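Long-range contacts in tylactone synthase starter module and modules 1 & 2 (Streptomyces fradiae, PDB 2Z5L), which probably reduces the beta-keto group of the growing tylosin polyketide as the pathway's first ketoreductase, fixing the chirality of the resulting alcohol: residues 49-54 with 93-98; 68-73 with 219-224; 102-107 with 136-141; 142-147 with 178-183. One frame throughout, in Å; residues are numbered along the deposited sequence.

Overall arrangement
All four contacts belong to one Rossmann-like half of the chain, probably the structural subdomain that accompanies the NADPH-binding catalytic subdomain in polyketide ketoreductases, and so probably lie away from the active site. Contacts 3 and 4 share strand 140-147 and join it to strands 107-111 and 180-186, on either side. They meet where R141 NH1 lies 3.1 Å from W180 O, a hydrogen bond backed by a second one to P177 O. Helix 88-99 of contact 1 and both helices of contact 2 lie on opposite faces of the sheet; the contacts touch where L52 CD2 lies 3.6 Å from L70 CD1. Contact 2 reaches contact 4 through L224 CD2, 3.4 Å from W143 CG.

Contact 1: 49-54 with 93-98; sequences RCLLVA and ELLKPS
L51 and L95 meet through torsions that send each chain toward the other segment: L51 holds CG anti to the backbone N (chi1 -175°), beside its own carbonyl carbon, while L95 turns CG anti to its carbonyl carbon (chi1 -68°) and carries CD2 toward the strand. The two side chains cross obliquely, and the touch is made by one branch of each, L51 CD2 and L95 CD2, 3.7 Å apart. The second branch of L51 reaches further along the helix, where CD1 lies 3.8 Å from S98 CB and 3.9 Å from S98 OG; both branches of L51 thus lie against S98 CB, and CD2 also meets L95. V53 adds a looser touch from the next inward-facing position of the strand, its CG2 4.3 Å from L95 CD2. Strand 49-54 and helix 88-99 run nearly antiparallel here, at 163°, with the segment axes 11.2 Å apart at closest approach. This is helix-on-sheet packing of a Rossmann-like alpha/beta fold: L51 and V53 face helix 88-99, L52 faces helix 60-71 on the opposite side, and L128, V132 and I135 of helix 119-135 also pack on L95. At the margin the R49 guanidinium stands obliquely to S98 O without bonding to it, and NH2 makes a weak hydrogen bond to S101 OG instead. No hydrogen bond joins the two segments, so the contact rests on dispersion and on removal of leucine and valine methyls from water, and depends on fit and burial, not on directed bonds.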
loop_
_atom_site.group_PDB
_atom_site.type_symbol
_atom_site.label_atom_id
_atom_site.label_comp_id
_atom_site.label_asym_id
_atom_site.label_seq_id
_atom_site.Cartn_x
_atom_site.Cartn_y
_atom_site.Cartn_z
ATOM N N ARG A 49 19.603 -1.556 24.600
ATOM C CA ARG A 49 19.500 -0.107 24.681
ATOM C C ARG A 49 18.620 0.445 23.568
ATOM O O ARG A 49 18.964 0.370 22.388
ATOM C CB ARG A 49 20.888 0.528 24.618
ATOM C CG ARG A 49 21.764 0.012 23.503
ATOM C CD ARG A 49 23.187 0.477 23.735
ATOM N NE ARG A 49 23.285 1.933 23.667
ATOM C CZ ARG A 49 24.261 2.647 24.217
ATOM N NH1 ARG A 49 25.229 2.042 24.891
ATOM N NH2 ARG A 49 24.273 3.966 24.078
ATOM N N CYS A 50 17.473 0.986 23.956
ATOM C CA CYS A 50 16.532 1.549 23.005
ATOM C C CYS A 50 16.690 3.047 22.875
ATOM O O CYS A 50 17.115 3.737 23.808
ATOM C CB CYS A 50 15.097 1.274 23.435
ATOM S SG CYS A 50 14.678 -0.437 23.670
ATOM N N LEU A 51 16.318 3.538 21.702
ATOM C CA LEU A 51 16.352 4.959 21.406
ATOM C C LEU A 51 14.954 5.327 20.928
ATOM O O LEU A 51 14.545 4.921 19.845
ATOM C CB LEU A 51 17.363 5.248 20.300
ATOM C CG LEU A 51 17.606 6.720 19.937
ATOM C CD1 LEU A 51 18.385 7.418 21.040
ATOM C CD2 LEU A 51 18.408 6.788 18.632
ATOM N N LEU A 52 14.211 6.069 21.744
ATOM C CA LEU A 52 12.872 6.487 21.350
ATOM C C LEU A 52 12.980 7.778 20.561
ATOM O O LEU A 52 13.397 8.794 21.110
ATOM C CB LEU A 52 11.993 6.742 22.565
ATOM C CG LEU A 52 11.893 5.627 23.597
ATOM C CD1 LEU A 52 10.972 6.084 24.707
ATOM C CD2 LEU A 52 11.381 4.345 22.954
ATOM N N VAL A 53 12.607 7.725 19.281
ATOM C CA VAL A 53 12.633 8.888 18.392
ATOM C C VAL A 53 11.207 9.406 18.278
ATOM O O VAL A 53 10.298 8.660 17.923
ATOM C CB VAL A 53 13.113 8.515 16.978
ATOM C CG1 VAL A 53 13.233 9.768 16.129
ATOM C CG2 VAL A 53 14.452 7.783 17.053
ATOM N N ALA A 54 11.009 10.686 18.568
ATOM C CA ALA A 54 9.673 11.258 18.498
ATOM C C ALA A 54 9.671 12.722 18.071
ATOM O O ALA A 54 10.668 13.426 18.255
ATOM C CB ALA A 54 8.999 11.125 19.850
ATOM N N GLU A 93 22.271 13.577 11.206
ATOM C CA GLU A 93 22.974 14.413 12.190
ATOM C C GLU A 93 22.434 14.291 13.611
ATOM O O GLU A 93 23.196 14.380 14.583
ATOM C CB GLU A 93 22.941 15.887 11.776
ATOM C CG GLU A 93 24.161 16.340 10.987
ATOM C CD GLU A 93 24.064 17.779 10.488
ATOM O OE1 GLU A 93 23.813 18.696 11.313
ATOM O OE2 GLU A 93 24.249 17.993 9.261
ATOM N N LEU A 94 21.124 14.099 13.736
ATOM C CA LEU A 94 20.506 13.962 15.053
ATOM C C LEU A 94 20.741 12.577 15.662
ATOM O O LEU A 94 20.873 12.444 16.882
ATOM C CB LEU A 94 19.006 14.238 14.967
ATOM C CG LEU A 94 18.592 15.687 14.674
ATOM C CD1 LEU A 94 17.118 15.729 14.313
ATOM C CD2 LEU A 94 18.866 16.555 15.891
ATOM N N LEU A 95 20.807 11.554 14.816
ATOM C CA LEU A 95 21.019 10.184 15.289
ATOM C C LEU A 95 22.486 9.827 15.488
ATOM O O LEU A 95 22.833 9.069 16.397
ATOM C CB LEU A 95 20.439 9.182 14.292
ATOM C CG LEU A 95 18.938 9.086 14.091
ATOM C CD1 LEU A 95 18.659 8.131 12.937
ATOM C CD2 LEU A 95 18.271 8.605 15.366
ATOM N N LYS A 96 23.326 10.364 14.607
ATOM C CA LYS A 96 24.768 10.121 14.588
ATOM C C LYS A 96 25.411 9.920 15.963
ATOM O O LYS A 96 26.051 8.884 16.220
ATOM C CB LYS A 96 25.475 11.269 13.838
ATOM C CG LYS A 96 26.962 11.056 13.491
ATOM C CD LYS A 96 27.142 10.295 12.178
ATOM C CE LYS A 96 28.633 10.059 11.814
ATOM N NZ LYS A 96 29.361 11.255 11.275
ATOM N N PRO A 97 25.256 10.898 16.868
ATOM C CA PRO A 97 25.847 10.780 18.203
ATOM C C PRO A 97 25.303 9.667 19.128
ATOM O O PRO A 97 26.063 9.097 19.909
ATOM C CB PRO A 97 25.675 12.189 18.776
ATOM C CG PRO A 97 24.439 12.682 18.096
ATOM C CD PRO A 97 24.606 12.208 16.690
ATOM N N SER A 98 24.009 9.353 19.037
ATOM C CA SER A 98 23.401 8.302 19.867
ATOM C C SER A 98 23.601 6.879 19.323
ATOM O O SER A 98 23.578 5.916 20.088
ATOM C CB SER A 98 21.895 8.539 20.033
ATOM O OG SER A 98 21.606 9.578 20.961
#

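Contact 2: 68-73 with 219-224; sequences TVLSER and LAAAVL
The methyl of A221 is the bump at the middle of this contact, and V69, L70 and R73 form the hollow that receives it. V69 supplies one wall: with CG1 anti to the backbone N (chi1 -176°), that methyl lies 3.5 Å from A221 CB, tighter than an ordinary carbon contact. L70 supplies a second wall through CD2, 3.9 Å from A221 CB. R73 closes the hollow with its extended chain, whose NE comes within 3.2 Å of A221 CB. One turn further along helix 214-224, L224 makes a second bump; its CD1 meets L70 CD2 at 3.5 Å, the two leucines crossing at about a right angle, so L70 CD2 is wedged between A221 and L224. Beyond them the guanidinium of R73 lies over the helix backbone, one face turned to A221 C and A222 N and NH2 3.8 Å from A222 CB. The ends of helices 60-71 and 214-224 pack closely, L70 CA and A221 CA 5.9 Å apart; both helices cover the same face of the Rossmann-like sheet, and V223 rests on I184 of strand 180-186. V69 also touches L217. No hydrogen bond joins the two segments, so the contact between them is mainly aliphatic fit; the solvent-exposed arginine contributes its hydrocarbon chain and flat face, while its NE adds a long, weak ion pair with E218 OE1 on the same helix.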
loop_
_atom_site.group_PDB
_atom_site.type_symbol
_atom_site.label_atom_id
_atom_site.label_comp_id
_atom_site.label_asym_id
_atom_site.label_seq_id
_atom_site.Cartn_x
_atom_site.Cartn_y
_atom_site.Cartn_z
ATOM N N THR A 68 9.365 3.388 30.723
ATOM C CA THR A 68 9.116 2.507 31.861
ATOM C C THR A 68 8.950 1.052 31.435
ATOM O O THR A 68 9.660 0.164 31.910
ATOM C CB THR A 68 7.845 2.937 32.621
ATOM O OG1 THR A 68 7.926 4.334 32.932
ATOM C CG2 THR A 68 7.702 2.143 33.913
ATOM N N VAL A 69 8.001 0.818 30.534
ATOM C CA VAL A 69 7.721 -0.525 30.041
ATOM C C VAL A 69 8.969 -1.190 29.459
ATOM O O VAL A 69 9.261 -2.350 29.756
ATOM C CB VAL A 69 6.617 -0.493 28.962
ATOM C CG1 VAL A 69 6.273 -1.906 28.534
ATOM C CG2 VAL A 69 5.383 0.214 29.501
ATOM N N LEU A 70 9.707 -0.447 28.636
ATOM C CA LEU A 70 10.920 -0.968 28.013
ATOM C C LEU A 70 12.024 -1.284 29.027
ATOM O O LEU A 70 12.650 -2.345 28.965
ATOM C CB LEU A 70 11.446 0.024 26.967
ATOM C CG LEU A 70 10.578 0.236 25.723
ATOM C CD1 LEU A 70 11.165 1.341 24.855
ATOM C CD2 LEU A 70 10.489 -1.064 24.946
ATOM N N SER A 71 12.264 -0.359 29.954
ATOM C CA SER A 71 13.291 -0.544 30.976
ATOM C C SER A 71 12.990 -1.770 31.830
ATOM O O SER A 71 13.896 -2.524 32.189
ATOM C CB SER A 71 13.384 0.692 31.875
ATOM O OG SER A 71 13.922 1.799 31.171
ATOM N N GLU A 72 11.719 -1.966 32.159
ATOM C CA GLU A 72 11.339 -3.118 32.959
ATOM C C GLU A 72 11.566 -4.399 32.170
ATOM O O GLU A 72 11.090 -5.464 32.560
ATOM C CB GLU A 72 9.872 -3.030 33.368
ATOM C CG GLU A 72 9.542 -1.848 34.259
ATOM C CD GLU A 72 8.110 -1.889 34.749
ATOM O OE1 GLU A 72 7.192 -1.945 33.902
ATOM O OE2 GLU A 72 7.904 -1.869 35.981
ATOM N N ARG A 73 12.290 -4.296 31.059
ATOM C CA ARG A 73 12.576 -5.456 30.222
ATOM C C ARG A 73 14.056 -5.548 29.907
ATOM O O ARG A 73 14.467 -6.258 28.986
ATOM C CB ARG A 73 11.774 -5.382 28.926
ATOM C CG ARG A 73 10.294 -5.577 29.137
ATOM C CD ARG A 73 9.534 -5.381 27.853
ATOM N NE ARG A 73 8.195 -5.943 27.954
ATOM C CZ ARG A 73 7.934 -7.245 27.948
ATOM N NH1 ARG A 73 8.925 -8.121 27.839
ATOM N NH2 ARG A 73 6.683 -7.669 28.060
ATOM N N LEU A 219 2.268 -4.875 25.934
ATOM C CA LEU A 219 2.259 -5.788 24.792
ATOM C C LEU A 219 3.251 -5.307 23.731
ATOM O O LEU A 219 4.009 -6.102 23.162
ATOM C CB LEU A 219 0.848 -5.873 24.187
ATOM C CG LEU A 219 -0.291 -6.411 25.061
ATOM C CD1 LEU A 219 -1.622 -6.273 24.327
ATOM C CD2 LEU A 219 -0.031 -7.859 25.416
ATOM N N ALA A 220 3.242 -3.999 23.483
ATOM C CA ALA A 220 4.127 -3.383 22.498
ATOM C C ALA A 220 5.575 -3.781 22.741
ATOM O O ALA A 220 6.269 -4.235 21.836
ATOM C CB ALA A 220 3.989 -1.867 22.557
ATOM N N ALA A 221 6.025 -3.606 23.977
ATOM C CA ALA A 221 7.388 -3.947 24.351
ATOM C C ALA A 221 7.651 -5.420 24.096
ATOM O O ALA A 221 8.750 -5.803 23.688
ATOM C CB ALA A 221 7.620 -3.629 25.818
ATOM N N ALA A 222 6.645 -6.250 24.348
ATOM C CA ALA A 222 6.788 -7.685 24.141
ATOM C C ALA A 222 7.133 -7.966 22.686
ATOM O O ALA A 222 8.006 -8.781 22.389
ATOM C CB ALA A 222 5.500 -8.394 24.520
ATOM N N VAL A 223 6.438 -7.284 21.782
ATOM C CA VAL A 223 6.671 -7.456 20.352
ATOM C C VAL A 223 8.116 -7.122 20.020
ATOM O O VAL A 223 8.756 -7.814 19.238
ATOM C CB VAL A 223 5.756 -6.533 19.524
ATOM C CG1 VAL A 223 5.973 -6.782 18.043
ATOM C CG2 VAL A 223 4.307 -6.760 19.904
ATOM N N LEU A 224 8.623 -6.051 20.617
ATOM C CA LEU A 224 9.995 -5.630 20.374
ATOM C C LEU A 224 10.982 -6.701 20.814
ATOM O O LEU A 224 11.967 -6.974 20.126
ATOM C CB LEU A 224 10.276 -4.328 21.118
ATOM C CG LEU A 224 9.361 -3.163 20.734
ATOM C CD1 LEU A 224 9.540 -2.031 21.728
ATOM C CD2 LEU A 224 9.667 -2.704 19.321
#

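Contact 3: 102-107 with 136-141; sequences AGEENT and GVPAAR
N106 leans on A139 and A140 with CB and OD1. Its CB packs on the methyl of A139, the two CB atoms 3.7 Å apart. CG stands anti to the backbone N (chi1 170°), which carries the amide across to the A139-A140 peptide and places N106 CG 4.0 Å from A140 N. At the tip OD1 is only 2.8 Å from A140 N, yet the angle is too poor for a hydrogen bond, whereas ND2 is turned to T108 OG1 in a weak one. Next to this side chain two backbone bonds zip the segments together: T107 N donates to A139 O at 3.2 Å, from above the carbonyl plane, and T107 O accepts from R141 N. These pair T107 with A140 as the first parallel rungs between strands 107-111 and 140-147, the two strands of a beta-alpha-beta crossover of the Rossmann-like fold whose helix, 119-135, ends just before G136. T107 OG1 and P138 O are buried here without a partner in the model. On the N-terminal side a type II' turn from A102 to E105, with positive phi at G103, brings E104 beside the proline. The glutamate chain bends at chi2 (-62°) and crosses the P138 ring at about a right angle, OE2 lying 3.9 Å from P138 CG. V137 CG2 approaches G103 O, and M99 of helix 88-99 packs on both V137 and T107.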
loop_
_atom_site.group_PDB
_atom_site.type_symbol
_atom_site.label_atom_id
_atom_site.label_comp_id
_atom_site.label_asym_id
_atom_site.label_seq_id
_atom_site.Cartn_x
_atom_site.Cartn_y
_atom_site.Cartn_z
ATOM N N ALA A 102 26.805 3.261 20.917
ATOM C CA ALA A 102 26.626 1.861 21.262
ATOM C C ALA A 102 27.747 1.012 20.678
ATOM O O ALA A 102 27.939 -0.132 21.081
ATOM C CB ALA A 102 25.270 1.367 20.757
ATOM N N GLY A 103 28.490 1.576 19.732
ATOM C CA GLY A 103 29.576 0.836 19.120
ATOM C C GLY A 103 29.090 -0.477 18.540
ATOM O O GLY A 103 28.190 -0.499 17.700
ATOM N N GLU A 104 29.677 -1.576 18.995
ATOM C CA GLU A 104 29.298 -2.894 18.511
ATOM C C GLU A 104 27.931 -3.317 19.017
ATOM O O GLU A 104 27.239 -4.107 18.374
ATOM C CB GLU A 104 30.353 -3.918 18.926
ATOM C CG GLU A 104 31.659 -3.732 18.194
ATOM C CD GLU A 104 31.495 -3.914 16.702
ATOM O OE1 GLU A 104 32.426 -3.545 15.948
ATOM O OE2 GLU A 104 30.435 -4.433 16.279
ATOM N N GLU A 105 27.548 -2.795 20.176
ATOM C CA GLU A 105 26.252 -3.111 20.763
ATOM C C GLU A 105 25.133 -2.735 19.794
ATOM O O GLU A 105 25.304 -1.867 18.936
ATOM C CB GLU A 105 26.075 -2.365 22.092
ATOM C CG GLU A 105 26.684 -3.070 23.300
ATOM C CD GLU A 105 26.570 -2.250 24.591
ATOM O OE1 GLU A 105 25.459 -1.755 24.899
ATOM O OE2 GLU A 105 27.590 -2.110 25.302
ATOM N N ASN A 106 23.993 -3.408 19.931
ATOM C CA ASN A 106 22.834 -3.158 19.077
ATOM C C ASN A 106 22.001 -2.015 19.624
ATOM O O ASN A 106 21.757 -1.931 20.826
ATOM C CB ASN A 106 21.937 -4.401 18.983
ATOM C CG ASN A 106 20.598 -4.111 18.297
ATOM O OD1 ASN A 106 20.553 -3.797 17.105
ATOM N ND2 ASN A 106 19.509 -4.205 19.054
ATOM N N THR A 107 21.559 -1.138 18.733
ATOM C CA THR A 107 20.724 -0.015 19.124
ATOM C C THR A 107 19.349 -0.250 18.519
ATOM O O THR A 107 19.190 -0.241 17.297
ATOM C CB THR A 107 21.247 1.323 18.572
ATOM O OG1 THR A 107 22.651 1.446 18.830
ATOM C CG2 THR A 107 20.500 2.477 19.225
ATOM N N GLY A 136 25.669 3.727 9.106
ATOM C CA GLY A 136 26.358 2.448 9.105
ATOM C C GLY A 136 26.774 1.945 10.477
ATOM O O GLY A 136 27.885 1.446 10.655
ATOM N N VAL A 137 25.886 2.083 11.454
ATOM C CA VAL A 137 26.161 1.622 12.808
ATOM C C VAL A 137 25.836 0.129 12.893
ATOM O O VAL A 137 24.672 -0.266 12.797
ATOM C CB VAL A 137 25.313 2.414 13.839
ATOM C CG1 VAL A 137 23.871 2.525 13.352
ATOM C CG2 VAL A 137 25.362 1.736 15.196
ATOM N N PRO A 138 26.869 -0.722 13.059
ATOM C CA PRO A 138 26.659 -2.171 13.151
ATOM C C PRO A 138 25.682 -2.513 14.264
ATOM O O PRO A 138 25.787 -1.984 15.370
ATOM C CB PRO A 138 28.064 -2.706 13.421
ATOM C CG PRO A 138 28.701 -1.593 14.180
ATOM C CD PRO A 138 28.266 -0.386 13.378
ATOM N N ALA A 139 24.735 -3.392 13.956
ATOM C CA ALA A 139 23.724 -3.813 14.912
ATOM C C ALA A 139 22.719 -2.697 15.198
ATOM O O ALA A 139 23.016 -1.746 15.922
ATOM C CB ALA A 139 24.385 -4.264 16.212
ATOM N N ALA A 140 21.527 -2.820 14.621
ATOM C CA ALA A 140 20.456 -1.839 14.814
ATOM C C ALA A 140 19.123 -2.377 14.294
ATOM O O ALA A 140 19.079 -3.053 13.271
ATOM C CB ALA A 140 20.809 -0.537 14.101
ATOM N N ARG A 141 18.045 -2.090 15.013
ATOM C CA ARG A 141 16.712 -2.531 14.610
ATOM C C ARG A 141 15.759 -1.343 14.633
ATOM O O ARG A 141 15.611 -0.674 15.656
ATOM C CB ARG A 141 16.177 -3.626 15.548
ATOM C CG ARG A 141 16.856 -4.989 15.399
ATOM C CD ARG A 141 16.614 -5.578 14.022
ATOM N NE ARG A 141 17.421 -6.766 13.784
ATOM C CZ ARG A 141 17.379 -7.486 12.665
ATOM N NH1 ARG A 141 16.563 -7.136 11.684
ATOM N NH2 ARG A 141 18.154 -8.556 12.522
#

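Contact 4: 142-147 with 178-183; sequences VWALTR and DIWGGL
W143 lays its indole flat on the backbone of G181 and G182. CG is anti to the carbonyl carbon (chi1 -79°) and chi2 is 81°, which swings the ring across to the neighbouring strand. The five-membered ring takes a CH-pi contact from G181 CA and the six-membered ring one from G182 CA, 3.6 Å from its centroid; G182 N also lies over that face. With no side chain at either glycine, the indole can come this close. W180 goes to the other face of the sheet. Its CG is anti to the backbone N (chi1 -172°), and one face of its ring covers V142 O, while CZ3 meets V142 CG1 at 3.8 Å and CH2 meets A144 CB at 3.9 Å. L183 CD2 packs on the same A144 methyl. V142 and I179 lie side by side through their CG2 atoms. Parallel strands 140-147 and 180-186, joined through helix 160-175 in a beta-alpha-beta unit, shift register by one residue at a beta bulge. There V142 O accepts from both G181 N (2.8 Å) and G182 N (3.2 Å), which approach from the same face of its plane. Regular pairing frames the bulge: V142 N donates to I179 O at 3.0 Å and A144 N to G182 O at 2.8 Å. The doubly gripped carbonyl thus satisfies both glycine N-H groups, and a tryptophan on each face of the sheet shields the bulge with apolar surface.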
loop_
_atom_site.group_PDB
_atom_site.type_symbol
_atom_site.label_atom_id
_atom_site.label_comp_id
_atom_site.label_asym_id
_atom_site.label_seq_id
_atom_site.Cartn_x
_atom_site.Cartn_y
_atom_site.Cartn_z
ATOM N N VAL A 142 15.109 -1.088 13.504
ATOM C CA VAL A 142 14.182 0.029 13.422
ATOM C C VAL A 142 12.751 -0.449 13.520
ATOM O O VAL A 142 12.295 -1.246 12.710
ATOM C CB VAL A 142 14.355 0.814 12.106
ATOM C CG1 VAL A 142 13.436 2.045 12.117
ATOM C CG2 VAL A 142 15.810 1.243 11.944
ATOM N N TRP A 143 12.043 0.037 14.527
ATOM C CA TRP A 143 10.660 -0.343 14.701
ATOM C C TRP A 143 9.799 0.901 14.552
ATOM O O TRP A 143 10.066 1.923 15.173
ATOM C CB TRP A 143 10.450 -0.979 16.072
ATOM C CG TRP A 143 10.901 -2.400 16.127
ATOM C CD1 TRP A 143 12.172 -2.856 16.300
ATOM C CD2 TRP A 143 10.075 -3.557 15.967
ATOM N NE1 TRP A 143 12.193 -4.231 16.259
ATOM C CE2 TRP A 143 10.916 -4.686 16.056
ATOM C CE3 TRP A 143 8.704 -3.747 15.758
ATOM C CZ2 TRP A 143 10.427 -5.996 15.941
ATOM C CZ3 TRP A 143 8.218 -5.042 15.644
ATOM C CH2 TRP A 143 9.080 -6.152 15.737
ATOM N N ALA A 144 8.777 0.822 13.707
ATOM C CA ALA A 144 7.910 1.959 13.501
ATOM C C ALA A 144 6.570 1.725 14.177
ATOM O O ALA A 144 5.851 0.774 13.853
ATOM C CB ALA A 144 7.712 2.214 12.014
ATOM N N LEU A 145 6.241 2.592 15.127
ATOM C CA LEU A 145 4.973 2.491 15.832
ATOM C C LEU A 145 3.970 3.384 15.128
ATOM O O LEU A 145 4.324 4.448 14.631
ATOM C CB LEU A 145 5.126 2.929 17.286
ATOM C CG LEU A 145 6.146 2.124 18.100
ATOM C CD1 LEU A 145 6.111 2.603 19.547
ATOM C CD2 LEU A 145 5.843 0.656 18.013
ATOM N N THR A 146 2.721 2.940 15.072
ATOM C CA THR A 146 1.660 3.707 14.425
ATOM C C THR A 146 0.366 3.526 15.198
ATOM O O THR A 146 0.318 2.782 16.179
ATOM C CB THR A 146 1.418 3.237 12.980
ATOM O OG1 THR A 146 0.829 1.932 12.993
ATOM C CG2 THR A 146 2.730 3.185 12.209
ATOM N N ARG A 147 -0.684 4.193 14.737
ATOM C CA ARG A 147 -1.987 4.117 15.380
ATOM C C ARG A 147 -3.116 4.222 14.360
ATOM O O ARG A 147 -3.166 5.168 13.568
ATOM C CB ARG A 147 -2.137 5.249 16.385
ATOM C CG ARG A 147 -1.860 6.609 15.776
ATOM C CD ARG A 147 -2.750 7.670 16.383
ATOM N NE ARG A 147 -4.154 7.415 16.086
ATOM C CZ ARG A 147 -5.153 8.211 16.453
ATOM N NH1 ARG A 147 -4.900 9.319 17.137
ATOM N NH2 ARG A 147 -6.404 7.900 16.133
ATOM N N ASP A 178 18.684 -6.749 7.752
ATOM C CA ASP A 178 19.496 -6.663 8.956
ATOM C C ASP A 178 19.281 -5.389 9.754
ATOM O O ASP A 178 19.746 -5.283 10.888
ATOM C CB ASP A 178 20.976 -6.772 8.602
ATOM C CG ASP A 178 21.282 -7.981 7.748
ATOM O OD1 ASP A 178 20.720 -9.061 8.026
ATOM O OD2 ASP A 178 22.091 -7.846 6.805
ATOM N N ILE A 179 18.581 -4.427 9.165
ATOM C CA ILE A 179 18.320 -3.150 9.820
ATOM C C ILE A 179 16.864 -2.993 10.238
ATOM O O ILE A 179 16.572 -2.555 11.355
ATOM C CB ILE A 179 18.714 -1.969 8.883
ATOM C CG1 ILE A 179 20.230 -1.933 8.695
ATOM C CG2 ILE A 179 18.236 -0.658 9.451
ATOM C CD1 ILE A 179 20.700 -0.893 7.710
ATOM N N TRP A 180 15.944 -3.357 9.349
ATOM C CA TRP A 180 14.527 -3.218 9.658
ATOM C C TRP A 180 14.030 -4.169 10.738
ATOM O O TRP A 180 14.222 -5.383 10.658
ATOM C CB TRP A 180 13.675 -3.404 8.400
ATOM C CG TRP A 180 12.243 -3.084 8.653
ATOM C CD1 TRP A 180 11.201 -3.963 8.749
ATOM C CD2 TRP A 180 11.700 -1.787 8.901
ATOM N NE1 TRP A 180 10.040 -3.289 9.043
ATOM C CE2 TRP A 180 10.319 -1.951 9.142
ATOM C CE3 TRP A 180 12.250 -0.494 8.943
ATOM C CZ2 TRP A 180 9.477 -0.875 9.425
ATOM C CZ3 TRP A 180 11.407 0.575 9.226
ATOM C CH2 TRP A 180 10.038 0.374 9.461
ATOM N N GLY A 181 13.378 -3.605 11.744
ATOM C CA GLY A 181 12.848 -4.419 12.816
ATOM C C GLY A 181 11.419 -4.841 12.521
ATOM O O GLY A 181 11.163 -5.997 12.199
ATOM N N GLY A 182 10.488 -3.898 12.634
ATOM C CA GLY A 182 9.093 -4.186 12.363
ATOM C C GLY A 182 8.144 -3.021 12.578
ATOM O O GLY A 182 8.557 -1.905 12.914
ATOM N N LEU A 183 6.856 -3.306 12.387
ATOM C CA LEU A 183 5.771 -2.331 12.543
ATOM C C LEU A 183 4.831 -2.792 13.658
ATOM O O LEU A 183 4.470 -3.963 13.719
ATOM C CB LEU A 183 4.972 -2.221 11.235
ATOM C CG LEU A 183 5.648 -1.569 10.018
ATOM C CD1 LEU A 183 5.246 -2.283 8.732
ATOM C CD2 LEU A 183 5.253 -0.094 9.983
#